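Local coordinates for protein EreC (PDB 6XCQ) that probably hydrolyses the lactone ester of erythromycin and related macrolide antibiotics, an activity that would give its bacterial host resistance to these drugs, at residues F123-T128 with D196-V201; N159-R164 with E256-T261; A205-M210 with E260-M265. The protein carries 1 engineered substitution. One frame throughout, in Å; residues are numbered along the deposited sequence.

Interaction 1 (F123-T128 with D196-V201); sequences FSDPLT and DGQSAV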
ATOM      1  N   PHE A 123      14.064 -11.661  -4.863  1.00 19.21           N
ATOM      2  CA  PHE A 123      12.785 -11.424  -5.515  1.00 19.30           C
ATOM      3  C   PHE A 123      12.225 -10.045  -5.215  1.00 22.65           C
ATOM      4  O   PHE A 123      11.062  -9.778  -5.543  1.00 19.07           O
ATOM      5  CB  PHE A 123      11.758 -12.475  -5.083  1.00 18.78           C
ATOM      6  CG  PHE A 123      12.144 -13.879  -5.422  1.00 27.88           C
ATOM      7  CD1 PHE A 123      12.986 -14.602  -4.588  1.00 25.35           C
ATOM      8  CD2 PHE A 123      11.671 -14.478  -6.584  1.00 27.96           C
ATOM      9  CE1 PHE A 123      13.342 -15.907  -4.901  1.00 27.19           C
ATOM     10  CE2 PHE A 123      12.026 -15.784  -6.904  1.00 27.70           C
ATOM     11  CZ  PHE A 123      12.865 -16.496  -6.061  1.00 31.47           C
ATOM     12  N   SER A 124      13.016  -9.156  -4.621  0.65 21.09           N
ATOM     13  CA  SER A 124      12.466  -7.915  -4.106  0.65 20.44           C
ATOM     14  C   SER A 124      13.476  -6.793  -4.267  0.65 28.50           C
ATOM     15  O   SER A 124      14.689  -7.018  -4.242  0.65 26.84           O
ATOM     16  CB  SER A 124      12.083  -8.066  -2.633  0.65 22.29           C
ATOM     17  OG  SER A 124      13.206  -8.480  -1.878  0.65 24.04           O
ATOM     18  N   ASP A 125      12.959  -5.584  -4.413  1.00 21.20           N
ATOM     19  CA  ASP A 125      13.771  -4.386  -4.471  1.00 25.54           C
ATOM     20  C   ASP A 125      13.935  -3.818  -3.069  1.00 22.54           C
ATOM     21  O   ASP A 125      13.237  -4.226  -2.138  1.00 20.08           O
ATOM     22  CB  ASP A 125      13.121  -3.401  -5.442  1.00 25.21           C
ATOM     23  CG  ASP A 125      12.858  -4.035  -6.806  1.00 35.72           C
ATOM     24  OD1 ASP A 125      13.840  -4.490  -7.438  1.00 34.08           O
ATOM     25  OD2 ASP A 125      11.677  -4.108  -7.237  1.00 30.52           O
ATOM     26  N   PRO A 126      14.881  -2.888  -2.874  1.00 25.09           N
ATOM     27  CA  PRO A 126      15.169  -2.414  -1.497  1.00 24.78           C
ATOM     28  C   PRO A 126      13.976  -1.854  -0.724  1.00 22.74           C
ATOM     29  O   PRO A 126      13.785  -2.218   0.442  1.00 17.80           O
ATOM     30  CB  PRO A 126      16.245  -1.349  -1.729  1.00 22.83           C
ATOM     31  CG  PRO A 126      16.970  -1.819  -2.964  1.00 23.09           C
ATOM     32  CD  PRO A 126      15.947  -2.510  -3.827  1.00 22.91           C
ATOM     33  N   LEU A 127      13.181  -0.955  -1.306  1.00 19.69           N
ATOM     34  CA  LEU A 127      12.080  -0.385  -0.524  1.00 17.46           C
ATOM     35  C   LEU A 127      11.030  -1.442  -0.193  1.00 24.05           C
ATOM     36  O   LEU A 127      10.568  -1.532   0.957  1.00 19.60           O
ATOM     37  CB  LEU A 127      11.443   0.796  -1.264  1.00 20.12           C
ATOM     38  CG  LEU A 127      10.228   1.443  -0.597  1.00 22.39           C
ATOM     39  CD1 LEU A 127      10.600   2.120   0.753  1.00 15.34           C
ATOM     40  CD2 LEU A 127       9.583   2.448  -1.548  1.00 30.30           C
ATOM     41  N   THR A 128      10.648  -2.261  -1.185  1.00 15.32           N
ATOM     42  CA  THR A 128       9.712  -3.352  -0.930  1.00 15.79           C
ATOM     43  C   THR A 128      10.211  -4.270   0.181  1.00 13.97           C
ATOM     44  O   THR A 128       9.439  -4.679   1.059  1.00 17.67           O
ATOM     45  CB  THR A 128       9.500  -4.145  -2.214  1.00 21.30           C
ATOM     46  OG1 THR A 128       8.927  -3.280  -3.205  1.00 15.00           O
ATOM     47  CG2 THR A 128       8.590  -5.342  -1.956  1.00 12.77           C
ATOM     48  N   ASP A 196      15.287   5.889 -13.188  1.00 30.67           N
ATOM     49  CA  ASP A 196      15.748   4.582 -12.724  1.00 33.68           C
ATOM     50  C   ASP A 196      16.024   4.548 -11.221  1.00 29.62           C
ATOM     51  O   ASP A 196      16.855   3.759 -10.760  1.00 33.24           O
ATOM     52  CB  ASP A 196      16.999   4.139 -13.493  1.00 33.70           C
ATOM     53  CG  ASP A 196      18.177   5.081 -13.301  1.00 41.48           C
ATOM     54  OD1 ASP A 196      18.089   6.011 -12.471  1.00 37.20           O
ATOM     55  OD2 ASP A 196      19.196   4.899 -13.999  1.00 60.66           O
ATOM     56  N   GLY A 197      15.353   5.390 -10.445  1.00 28.70           N
ATOM     57  CA  GLY A 197      15.556   5.395  -9.008  1.00 31.30           C
ATOM     58  C   GLY A 197      15.057   4.121  -8.340  1.00 38.18           C
ATOM     59  O   GLY A 197      14.381   3.278  -8.933  1.00 33.42           O
ATOM     60  N   GLN A 198      15.416   3.970  -7.067  1.00 31.22           N
ATOM     61  CA  GLN A 198      14.913   2.871  -6.251  1.00 29.76           C
ATOM     62  C   GLN A 198      13.895   3.362  -5.237  1.00 34.08           C
ATOM     63  O   GLN A 198      13.459   2.594  -4.364  1.00 32.00           O
ATOM     64  CB  GLN A 198      16.070   2.146  -5.558  1.00 34.78           C
ATOM     65  CG  GLN A 198      16.816   1.174  -6.460  1.00 35.34           C
ATOM     66  CD  GLN A 198      16.037  -0.107  -6.730  1.00 47.42           C
ATOM     67  OE1 GLN A 198      15.025  -0.382  -6.088  1.00 45.45           O
ATOM     68  NE2 GLN A 198      16.514  -0.900  -7.682  1.00 56.37           N
ATOM     69  N   SER A 199      13.506   4.630  -5.338  1.00 29.33           N
ATOM     70  CA  SER A 199      12.452   5.181  -4.503  1.00 26.99           C
ATOM     71  C   SER A 199      11.896   6.409  -5.206  1.00 28.31           C
ATOM     72  O   SER A 199      12.496   6.936  -6.148  1.00 24.79           O
ATOM     73  CB  SER A 199      12.976   5.530  -3.108  1.00 32.79           C
ATOM     74  OG  SER A 199      13.781   6.687  -3.181  1.00 30.55           O
ATOM     75  N   ALA A 200      10.743   6.872  -4.714  1.00 21.94           N
ATOM     76  CA  ALA A 200      10.081   8.023  -5.323  1.00 21.23           C
ATOM     77  C   ALA A 200      10.972   9.263  -5.307  1.00 39.84           C
ATOM     78  O   ALA A 200      10.959  10.053  -6.257  1.00 29.77           O
ATOM     79  CB  ALA A 200       8.756   8.312  -4.613  1.00 24.49           C
ATOM     80  N   VAL A 201      11.743   9.465  -4.237  1.00 28.61           N
ATOM     81  CA  VAL A 201      12.549  10.680  -4.158  1.00 26.81           C
ATOM     82  C   VAL A 201      13.665  10.654  -5.199  1.00 25.66           C
ATOM     83  O   VAL A 201      13.957  11.673  -5.838  1.00 30.58           O
ATOM     84  CB  VAL A 201      13.089  10.884  -2.729  1.00 34.13           C
ATOM     85  CG1 VAL A 201      13.676   9.626  -2.219  1.00 31.92           C
ATOM     86  CG2 VAL A 201      14.135  11.987  -2.699  1.00 36.03           C
TER
HETATM   87  O   HOH W   1      16.396  -3.995  -7.250  1.00 37.21           O
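Q198 carries this contact, laying its side chain across the ring of P126 at about a right angle. Its CG stands anti to the carbonyl carbon and the chain then bends at chi2 (-74°), which brings the amide up to D125 and P126 at the start of helix 126-146. There OE1 of Q198 lies 3.2 Å from CD of P126, the ring methylene beside the proline nitrogen, and 3.6 Å from CB of D125; these are van der Waals approaches of a carbonyl oxygen to CH groups. The other arm of the amide is served by a water, which donates to OD1 of D125 at 2.6 Å and accepts a weak bond from NE2 of Q198 at 3.1 Å. D125 occupies the N-cap position of helix 126-146, yet its side chain makes no capping bond: one carboxylate oxygen goes to the water, while OD2 takes a hydrogen bond from Q103 NE2. That helix belongs to the beta-alpha-beta crossover between the parallel neighbouring strands 94-97 and 151-154. Further along, the main-chain O of Q198 rests 4.1 Å from CB of L127, the leucine's nearest approach to this segment; its side chain also packs on N159. S199 follows at the N-cap position of helix 200-208, with its CA 6.9 Å from CA of L127 and its hydroxyl hydrogen-bonded to the carbonyl of L362.

Interaction 2 (N159-R164 with E256-T261); sequences NTLNPR and EYTLET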
ATOM      1  N   ASN A 159       6.675   1.026  -6.540  1.00 23.95           N
ATOM      2  CA  ASN A 159       6.999   1.909  -5.420  1.00 20.26           C
ATOM      3  C   ASN A 159       8.349   2.597  -5.605  1.00 25.54           C
ATOM      4  O   ASN A 159       8.755   3.401  -4.754  1.00 23.82           O
ATOM      5  CB  ASN A 159       6.920   1.152  -4.088  1.00 15.98           C
ATOM      6  CG  ASN A 159       7.821  -0.062  -4.026  1.00 16.05           C
ATOM      7  OD1 ASN A 159       8.900  -0.090  -4.606  1.00 16.11           O
ATOM      8  ND2 ASN A 159       7.385  -1.073  -3.278  1.00 21.71           N
ATOM      9  N   THR A 160       9.029   2.310  -6.713  1.00 19.10           N
ATOM     10  CA  THR A 160      10.193   3.052  -7.180  1.00 18.55           C
ATOM     11  C   THR A 160       9.829   4.233  -8.059  1.00 20.91           C
ATOM     12  O   THR A 160      10.702   5.067  -8.327  1.00 19.19           O
ATOM     13  CB  THR A 160      11.109   2.136  -7.998  1.00 23.87           C
ATOM     14  OG1 THR A 160      10.339   1.567  -9.062  1.00 22.23           O
ATOM     15  CG2 THR A 160      11.688   1.014  -7.139  1.00 27.84           C
ATOM     16  N   LEU A 161       8.570   4.303  -8.532  1.00 22.22           N
ATOM     17  CA  LEU A 161       8.149   5.205  -9.618  1.00 18.23           C
ATOM     18  C   LEU A 161       9.064   5.075 -10.840  1.00 15.89           C
ATOM     19  O   LEU A 161       9.226   6.005 -11.625  1.00 18.76           O
ATOM     20  CB  LEU A 161       8.051   6.669  -9.153  1.00 15.02           C
ATOM     21  CG  LEU A 161       7.106   6.919  -7.965  1.00 18.62           C
ATOM     22  CD1 LEU A 161       6.986   8.421  -7.610  1.00 15.92           C
ATOM     23  CD2 LEU A 161       5.726   6.321  -8.229  1.00 19.89           C
ATOM     24  N   ASN A 162       9.642   3.894 -11.041  1.00 16.41           N
ATOM     25  CA  ASN A 162      10.427   3.649 -12.241  1.00 22.66           C
ATOM     26  C   ASN A 162       9.540   2.920 -13.244  1.00 15.64           C
ATOM     27  O   ASN A 162       9.146   1.774 -12.980  1.00 17.44           O
ATOM     28  CB  ASN A 162      11.660   2.813 -11.909  1.00 20.27           C
ATOM     29  CG  ASN A 162      12.483   2.449 -13.140  1.00 25.73           C
ATOM     30  OD1 ASN A 162      12.103   2.732 -14.287  1.00 26.93           O
ATOM     31  ND2 ASN A 162      13.625   1.815 -12.902  1.00 23.52           N
ATOM     32  N   PRO A 163       9.201   3.526 -14.384  1.00 17.14           N
ATOM     33  CA  PRO A 163       8.281   2.882 -15.342  1.00 17.96           C
ATOM     34  C   PRO A 163       8.905   1.814 -16.224  1.00 22.64           C
ATOM     35  O   PRO A 163       8.208   1.286 -17.103  1.00 19.78           O
ATOM     36  CB  PRO A 163       7.808   4.062 -16.200  1.00 17.39           C
ATOM     37  CG  PRO A 163       8.991   4.980 -16.226  1.00 24.77           C
ATOM     38  CD  PRO A 163       9.611   4.870 -14.826  1.00 22.79           C
ATOM     39  N   ARG A 164      10.180   1.473 -16.018  1.00 22.15           N
ATOM     40  CA  ARG A 164      10.867   0.561 -16.926  1.00 26.69           C
ATOM     41  C   ARG A 164      10.141  -0.776 -17.056  1.00 23.43           C
ATOM     42  O   ARG A 164       9.874  -1.231 -18.171  1.00 24.31           O
ATOM     43  CB  ARG A 164      12.304   0.331 -16.465  1.00 21.79           C
ATOM     44  CG  ARG A 164      13.113  -0.485 -17.475  1.00 34.65           C
ATOM     45  CD  ARG A 164      14.319  -1.161 -16.842  1.00 51.82           C
ATOM     46  NE  ARG A 164      13.945  -2.176 -15.856  1.00 58.80           N
ATOM     47  CZ  ARG A 164      14.209  -2.083 -14.556  1.00 57.24           C
ATOM     48  NH1 ARG A 164      13.837  -3.051 -13.728  1.00 58.78           N
ATOM     49  NH2 ARG A 164      14.847  -1.020 -14.085  1.00 58.38           N
ATOM     50  N   GLU A 256       0.836   5.886 -16.883  1.00 12.81           N
ATOM     51  CA  GLU A 256       0.217   7.210 -16.865  1.00 16.67           C
ATOM     52  C   GLU A 256       0.234   7.807 -15.461  1.00 17.94           C
ATOM     53  O   GLU A 256       0.585   8.975 -15.273  1.00 16.72           O
ATOM     54  CB  GLU A 256      -1.213   7.127 -17.383  1.00  9.98           C
ATOM     55  CG  GLU A 256      -2.000   8.429 -17.305  1.00 16.01           C
ATOM     56  CD  GLU A 256      -3.500   8.195 -17.514  1.00 31.04           C
ATOM     57  OE1 GLU A 256      -4.153   8.972 -18.248  1.00 20.79           O
ATOM     58  OE2 GLU A 256      -4.032   7.222 -16.931  1.00 32.46           O
ATOM     59  N   TYR A 257      -0.161   7.022 -14.462  1.00 24.04           N
ATOM     60  CA  TYR A 257      -0.183   7.547 -13.098  1.00 14.22           C
ATOM     61  C   TYR A 257       1.221   7.662 -12.521  1.00 16.44           C
ATOM     62  O   TYR A 257       1.455   8.485 -11.622  1.00 14.92           O
ATOM     63  CB  TYR A 257      -1.076   6.673 -12.219  1.00 15.13           C
ATOM     64  CG  TYR A 257      -2.557   7.034 -12.300  1.00 16.01           C
ATOM     65  CD1 TYR A 257      -3.345   6.640 -13.384  1.00 18.88           C
ATOM     66  CD2 TYR A 257      -3.157   7.775 -11.291  1.00 16.88           C
ATOM     67  CE1 TYR A 257      -4.710   6.979 -13.455  1.00 17.20           C
ATOM     68  CE2 TYR A 257      -4.497   8.109 -11.342  1.00 17.52           C
ATOM     69  CZ  TYR A 257      -5.271   7.718 -12.419  1.00 16.33           C
ATOM     70  OH  TYR A 257      -6.588   8.083 -12.440  1.00 16.00           O
ATOM     71  N   THR A 258       2.172   6.869 -13.021  1.00 16.41           N
ATOM     72  CA  THR A 258       3.551   7.030 -12.556  1.00 19.52           C
ATOM     73  C   THR A 258       4.122   8.379 -12.977  1.00 20.97           C
ATOM     74  O   THR A 258       4.715   9.097 -12.163  1.00 15.28           O
ATOM     75  CB  THR A 258       4.427   5.891 -13.071  1.00 12.62           C
ATOM     76  OG1 THR A 258       4.000   4.678 -12.459  1.00 15.12           O
ATOM     77  CG2 THR A 258       5.867   6.130 -12.688  1.00 24.40           C
ATOM     78  N   LEU A 259       3.933   8.754 -14.245  1.00 17.87           N
ATOM     79  CA  LEU A 259       4.423  10.049 -14.715  1.00 14.86           C
ATOM     80  C   LEU A 259       3.753  11.210 -13.973  1.00 18.09           C
ATOM     81  O   LEU A 259       4.417  12.187 -13.597  1.00 20.01           O
ATOM     82  CB  LEU A 259       4.207  10.170 -16.232  1.00 15.92           C
ATOM     83  CG  LEU A 259       4.909   9.137 -17.133  1.00 19.62           C
ATOM     84  CD1 LEU A 259       4.928   9.570 -18.616  1.00 15.39           C
ATOM     85  CD2 LEU A 259       6.334   8.838 -16.642  1.00 17.85           C
ATOM     86  N   GLU A 260       2.438  11.132 -13.755  1.00 16.83           N
ATOM     87  CA  GLU A 260       1.769  12.228 -13.056  1.00 14.90           C
ATOM     88  C   GLU A 260       2.239  12.305 -11.603  1.00 19.07           C
ATOM     89  O   GLU A 260       2.441  13.400 -11.063  1.00 15.98           O
ATOM     90  CB  GLU A 260       0.252  12.057 -13.145  1.00 22.30           C
ATOM     91  CG  GLU A 260      -0.562  13.039 -12.288  1.00 16.72           C
ATOM     92  CD  GLU A 260      -0.353  14.507 -12.652  1.00 28.24           C
ATOM     93  OE1 GLU A 260       0.321  14.818 -13.661  1.00 28.81           O
ATOM     94  OE2 GLU A 260      -0.881  15.364 -11.909  1.00 27.04           O
ATOM     95  N   THR A 261       2.477  11.154 -10.978  1.00 20.35           N
ATOM     96  CA  THR A 261       2.962  11.148  -9.599  1.00 19.12           C
ATOM     97  C   THR A 261       4.392  11.681  -9.516  1.00 22.27           C
ATOM     98  O   THR A 261       4.736  12.390  -8.563  1.00 23.30           O
ATOM     99  CB  THR A 261       2.839   9.738  -9.022  1.00 15.28           C
ATOM    100  OG1 THR A 261       1.455   9.421  -8.903  1.00 15.90           O
ATOM    101  CG2 THR A 261       3.473   9.648  -7.610  1.00 26.14           C
TER
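L161 and T261 meet with their side chains at about a right angle, the leucine fork set against a single threonine methyl. CD1 of L161 comes to 3.7 Å from CG2 of T261, and CD2 of L161 touches the same methyl at 4.1 Å. One turn earlier on helix 244-267, T258 turns its own CG2 to the loop backbone, 3.5 Å from O of L161, while CB of L161 lies at its flank. Both threonines share one torsion: CG2 is anti to the backbone N and OG1 beside it (chi1 -67° in each), an arrangement that offers methyls to the loop and returns the hydroxyls to the helix. T258 OG1 is bonded to S254 O. T261 OG1 donates to Y257 O at 2.9 Å, tilted 25° from the carbonyl plane, and T261 N reaches that oxygen from the opposite face, so two donors grip one acceptor.

The loop joins strand 151-154, at an edge of the central sheet, to helix 164-177, and it is braced internally. T160 OG1 accepts from N162 N in an ST turn. N162, whose CB points away from helix 244-267, then uses OD1 to accept a capping bond from R164 N at 2.9 Å, the donor standing above the amide plane. Inside the ST turn L161 adopts positive phi (51°), and P163 approaches the T258 methyl more distantly, through CD of its ring.

The chemistry is thus almost wholly that of methyl groups, with both threonine hydroxyls satisfied by carbonyls of their own helix. The exception is L161 O, which T258 helps to bury and which has no hydrogen-bonding partner in the model, a probable energetic cost, which the apolar fit around it may offset.

Interaction 3 (A205-M210 with E260-M265); sequences AKWGEM and ETLRIM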
ATOM      1  N   ALA A 205      13.650  13.044  -8.630  1.00 38.40           N
ATOM      2  CA  ALA A 205      14.804  13.887  -8.932  1.00 35.58           C
ATOM      3  C   ALA A 205      15.279  13.689 -10.370  1.00 31.37           C
ATOM      4  O   ALA A 205      15.624  14.661 -11.053  1.00 32.29           O
ATOM      5  CB  ALA A 205      15.933  13.597  -7.944  1.00 34.53           C
ATOM      6  N   LYS A 206      15.299  12.441 -10.859  1.00 22.34           N
ATOM      7  CA  LYS A 206      15.672  12.215 -12.254  1.00 28.47           C
ATOM      8  C   LYS A 206      14.635  12.799 -13.212  1.00 32.98           C
ATOM      9  O   LYS A 206      14.985  13.295 -14.289  1.00 27.71           O
ATOM     10  CB  LYS A 206      15.855  10.718 -12.524  1.00 36.79           C
ATOM     11  CG  LYS A 206      17.008  10.063 -11.778  1.00 47.21           C
ATOM     12  CD  LYS A 206      18.310  10.200 -12.556  1.00 54.23           C
ATOM     13  CE  LYS A 206      19.194   8.969 -12.401  1.00 58.14           C
ATOM     14  NZ  LYS A 206      19.434   8.299 -13.725  1.00 44.93           N
ATOM     15  N   TRP A 207      13.355  12.741 -12.835  1.00 28.58           N
ATOM     16  CA  TRP A 207      12.293  13.339 -13.639  1.00 31.92           C
ATOM     17  C   TRP A 207      12.515  14.839 -13.812  1.00 31.58           C
ATOM     18  O   TRP A 207      12.402  15.375 -14.920  1.00 29.89           O
ATOM     19  CB  TRP A 207      10.940  13.056 -12.979  1.00 17.43           C
ATOM     20  CG  TRP A 207       9.744  13.762 -13.604  1.00 25.64           C
ATOM     21  CD1 TRP A 207       9.128  14.879 -13.146  1.00 20.23           C
ATOM     22  CD2 TRP A 207       9.032  13.365 -14.788  1.00 20.87           C
ATOM     23  NE1 TRP A 207       8.074  15.220 -13.970  1.00 22.12           N
ATOM     24  CE2 TRP A 207       7.999  14.304 -14.988  1.00 26.33           C
ATOM     25  CE3 TRP A 207       9.174  12.311 -15.698  1.00 25.03           C
ATOM     26  CZ2 TRP A 207       7.101  14.217 -16.061  1.00 26.37           C
ATOM     27  CZ3 TRP A 207       8.289  12.227 -16.773  1.00 22.97           C
ATOM     28  CH2 TRP A 207       7.265  13.178 -16.944  1.00 27.80           C
ATOM     29  N   GLY A 208      12.833  15.531 -12.719  1.00 28.48           N
ATOM     30  CA  GLY A 208      13.086  16.961 -12.769  1.00 26.61           C
ATOM     31  C   GLY A 208      14.303  17.349 -13.582  1.00 32.28           C
ATOM     32  O   GLY A 208      14.432  18.520 -13.959  1.00 38.08           O
ATOM     33  N   GLU A 209      15.192  16.396 -13.874  1.00 27.17           N
ATOM     34  CA  GLU A 209      16.331  16.685 -14.734  1.00 29.09           C
ATOM     35  C   GLU A 209      15.977  16.651 -16.219  1.00 40.12           C
ATOM     36  O   GLU A 209      16.758  17.144 -17.043  1.00 30.09           O
ATOM     37  CB  GLU A 209      17.462  15.702 -14.430  1.00 26.62           C
ATOM     38  CG  GLU A 209      18.229  16.066 -13.164  1.00 47.13           C
ATOM     39  CD  GLU A 209      19.017  14.906 -12.588  1.00 49.78           C
ATOM     40  OE1 GLU A 209      19.411  14.993 -11.405  1.00 58.45           O
ATOM     41  OE2 GLU A 209      19.238  13.907 -13.312  1.00 61.63           O
ATOM     42  N   MET A 210      14.825  16.086 -16.583  1.00 26.24           N
ATOM     43  CA  MET A 210      14.392  16.119 -17.974  1.00 28.94           C
ATOM     44  C   MET A 210      13.896  17.514 -18.340  1.00 23.08           C
ATOM     45  O   MET A 210      13.365  18.250 -17.505  1.00 26.14           O
ATOM     46  CB  MET A 210      13.279  15.093 -18.225  1.00 22.70           C
ATOM     47  CG  MET A 210      13.684  13.640 -18.024  1.00 37.39           C
ATOM     48  SD  MET A 210      12.322  12.472 -18.297  1.00 39.02           S
ATOM     49  CE  MET A 210      11.799  12.988 -19.926  1.00 31.19           C
ATOM     50  N   GLU A 260       2.438  11.132 -13.755  1.00 16.83           N
ATOM     51  CA  GLU A 260       1.769  12.228 -13.056  1.00 14.90           C
ATOM     52  C   GLU A 260       2.239  12.305 -11.603  1.00 19.07           C
ATOM     53  O   GLU A 260       2.441  13.400 -11.063  1.00 15.98           O
ATOM     54  CB  GLU A 260       0.252  12.057 -13.145  1.00 22.30           C
ATOM     55  CG  GLU A 260      -0.562  13.039 -12.288  1.00 16.72           C
ATOM     56  CD  GLU A 260      -0.353  14.507 -12.652  1.00 28.24           C
ATOM     57  OE1 GLU A 260       0.321  14.818 -13.661  1.00 28.81           O
ATOM     58  OE2 GLU A 260      -0.881  15.364 -11.909  1.00 27.04           O
ATOM     59  N   THR A 261       2.477  11.154 -10.978  1.00 20.35           N
ATOM     60  CA  THR A 261       2.962  11.148  -9.599  1.00 19.12           C
ATOM     61  C   THR A 261       4.392  11.681  -9.516  1.00 22.27           C
ATOM     62  O   THR A 261       4.736  12.390  -8.563  1.00 23.30           O
ATOM     63  CB  THR A 261       2.839   9.738  -9.022  1.00 15.28           C
ATOM     64  OG1 THR A 261       1.455   9.421  -8.903  1.00 15.90           O
ATOM     65  CG2 THR A 261       3.473   9.648  -7.610  1.00 26.14           C
ATOM     66  N   LEU A 262       5.223  11.396 -10.530  1.00 17.41           N
ATOM     67  CA  LEU A 262       6.558  11.994 -10.594  1.00 21.80           C
ATOM     68  C   LEU A 262       6.480  13.515 -10.695  1.00 24.91           C
ATOM     69  O   LEU A 262       7.201  14.236  -9.996  1.00 27.65           O
ATOM     70  CB  LEU A 262       7.328  11.421 -11.777  1.00 16.60           C
ATOM     71  CG  LEU A 262       7.811   9.983 -11.641  1.00 16.06           C
ATOM     72  CD1 LEU A 262       8.240   9.441 -13.011  1.00 20.09           C
ATOM     73  CD2 LEU A 262       8.953   9.900 -10.624  1.00 26.30           C
ATOM     74  N   ARG A 263       5.608  14.019 -11.568  1.00 23.84           N
ATOM     75  CA  ARG A 263       5.399  15.460 -11.677  1.00 16.86           C
ATOM     76  C   ARG A 263       4.941  16.051 -10.354  1.00 27.08           C
ATOM     77  O   ARG A 263       5.425  17.111  -9.939  1.00 26.84           O
ATOM     78  CB  ARG A 263       4.377  15.762 -12.774  1.00 24.82           C
ATOM     79  CG  ARG A 263       4.133  17.257 -13.016  1.00 25.37           C
ATOM     80  CD  ARG A 263       2.813  17.518 -13.772  1.00 25.12           C
ATOM     81  NE  ARG A 263       1.638  17.230 -12.941  1.00 25.63           N
ATOM     82  CZ  ARG A 263       1.193  18.027 -11.975  1.00 26.27           C
ATOM     83  NH1 ARG A 263       1.810  19.176 -11.723  1.00 27.00           N
ATOM     84  NH2 ARG A 263       0.126  17.689 -11.273  1.00 27.60           N
ATOM     85  N   ILE A 264       4.008  15.382  -9.676  1.00 18.34           N
ATOM     86  CA  ILE A 264       3.517  15.894  -8.401  1.00 25.88           C
ATOM     87  C   ILE A 264       4.618  15.840  -7.343  1.00 30.15           C
ATOM     88  O   ILE A 264       4.844  16.813  -6.621  1.00 26.08           O
ATOM     89  CB  ILE A 264       2.267  15.117  -7.958  1.00 23.27           C
ATOM     90  CG1 ILE A 264       1.098  15.413  -8.903  1.00 15.80           C
ATOM     91  CG2 ILE A 264       1.887  15.496  -6.529  1.00 22.66           C
ATOM     92  CD1 ILE A 264      -0.009  14.374  -8.799  1.00 18.71           C
ATOM     93  N   MET A 265       5.297  14.690  -7.220  1.00 33.69           N
ATOM     94  CA  MET A 265       6.371  14.547  -6.234  1.00 30.94           C
ATOM     95  C   MET A 265       7.395  15.662  -6.369  1.00 38.86           C
ATOM     96  O   MET A 265       7.955  16.128  -5.369  1.00 46.63           O
ATOM     97  CB  MET A 265       7.063  13.186  -6.382  1.00 30.37           C
ATOM     98  CG  MET A 265       6.590  12.086  -5.426  1.00 35.90           C
ATOM     99  SD  MET A 265       4.793  11.843  -5.396  1.00 83.77           S
ATOM    100  CE  MET A 265       4.303  12.526  -3.820  1.00 25.24           C
TER
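W207 receives L262 over one face of its indole: CB of L262 stands 4.0 Å from the centroid of the five-membered ring and 17° off its normal, a CH-pi contact displaced toward the ring's rim. Beyond the rim of the six-membered ring, CD1 of L262 comes to 4.0 Å from CE3 of W207. The pyrrole nitrogen leads obliquely to the neighbouring residue, with NE1 of W207 3.5 Å from CA of R263 and 3.9 Å from its CB. What places the indole here is a CG anti to the backbone N (chi1 173°), so that the ring extends from helix 200-208 to the backbone of helix 244-267. The contact is therefore a helix-helix packing in the predominantly helical region between strands 151-154 and 301-304, and L259 and R266 of the longer helix also touch the indole. The R263 chain bends at chi3 and leads its guanidinium away from W207, where it takes the E260 carboxylate at its edge. This salt bridge is side-on: NE of R263 donates to OE1 of E260 at 2.8 Å and NH2 of R263 to OE2 of E260 at 2.6 Å, both nearly straight and on the syn side. The carboxylate is tilted, with the nitrogens some 30° out of its plane, and the paired bonds fix the rotation of the guanidinium.

Overall arrangement
The three contacts pass from a surface seam to buried apolar joints. Interaction 1 is the surface contact, between the starts of helices 126-146 and 200-208, where the polar link runs through a water, weak on its glutamine side, and the direct contacts are CH groups against an oxygen. Interactions 2 and 3 are buried and hold the same helix, 244-267, sharing E260 and T261: one sets it against a loop through methyl groups, the other against helix 200-208 through an aromatic face. L161 joins them by packing on L262. Helix 200-208 serves interactions 1 and 3, and D196 in the loop before it forms a salt bridge with K206, while T128 and N159 bring interactions 1 and 2 together.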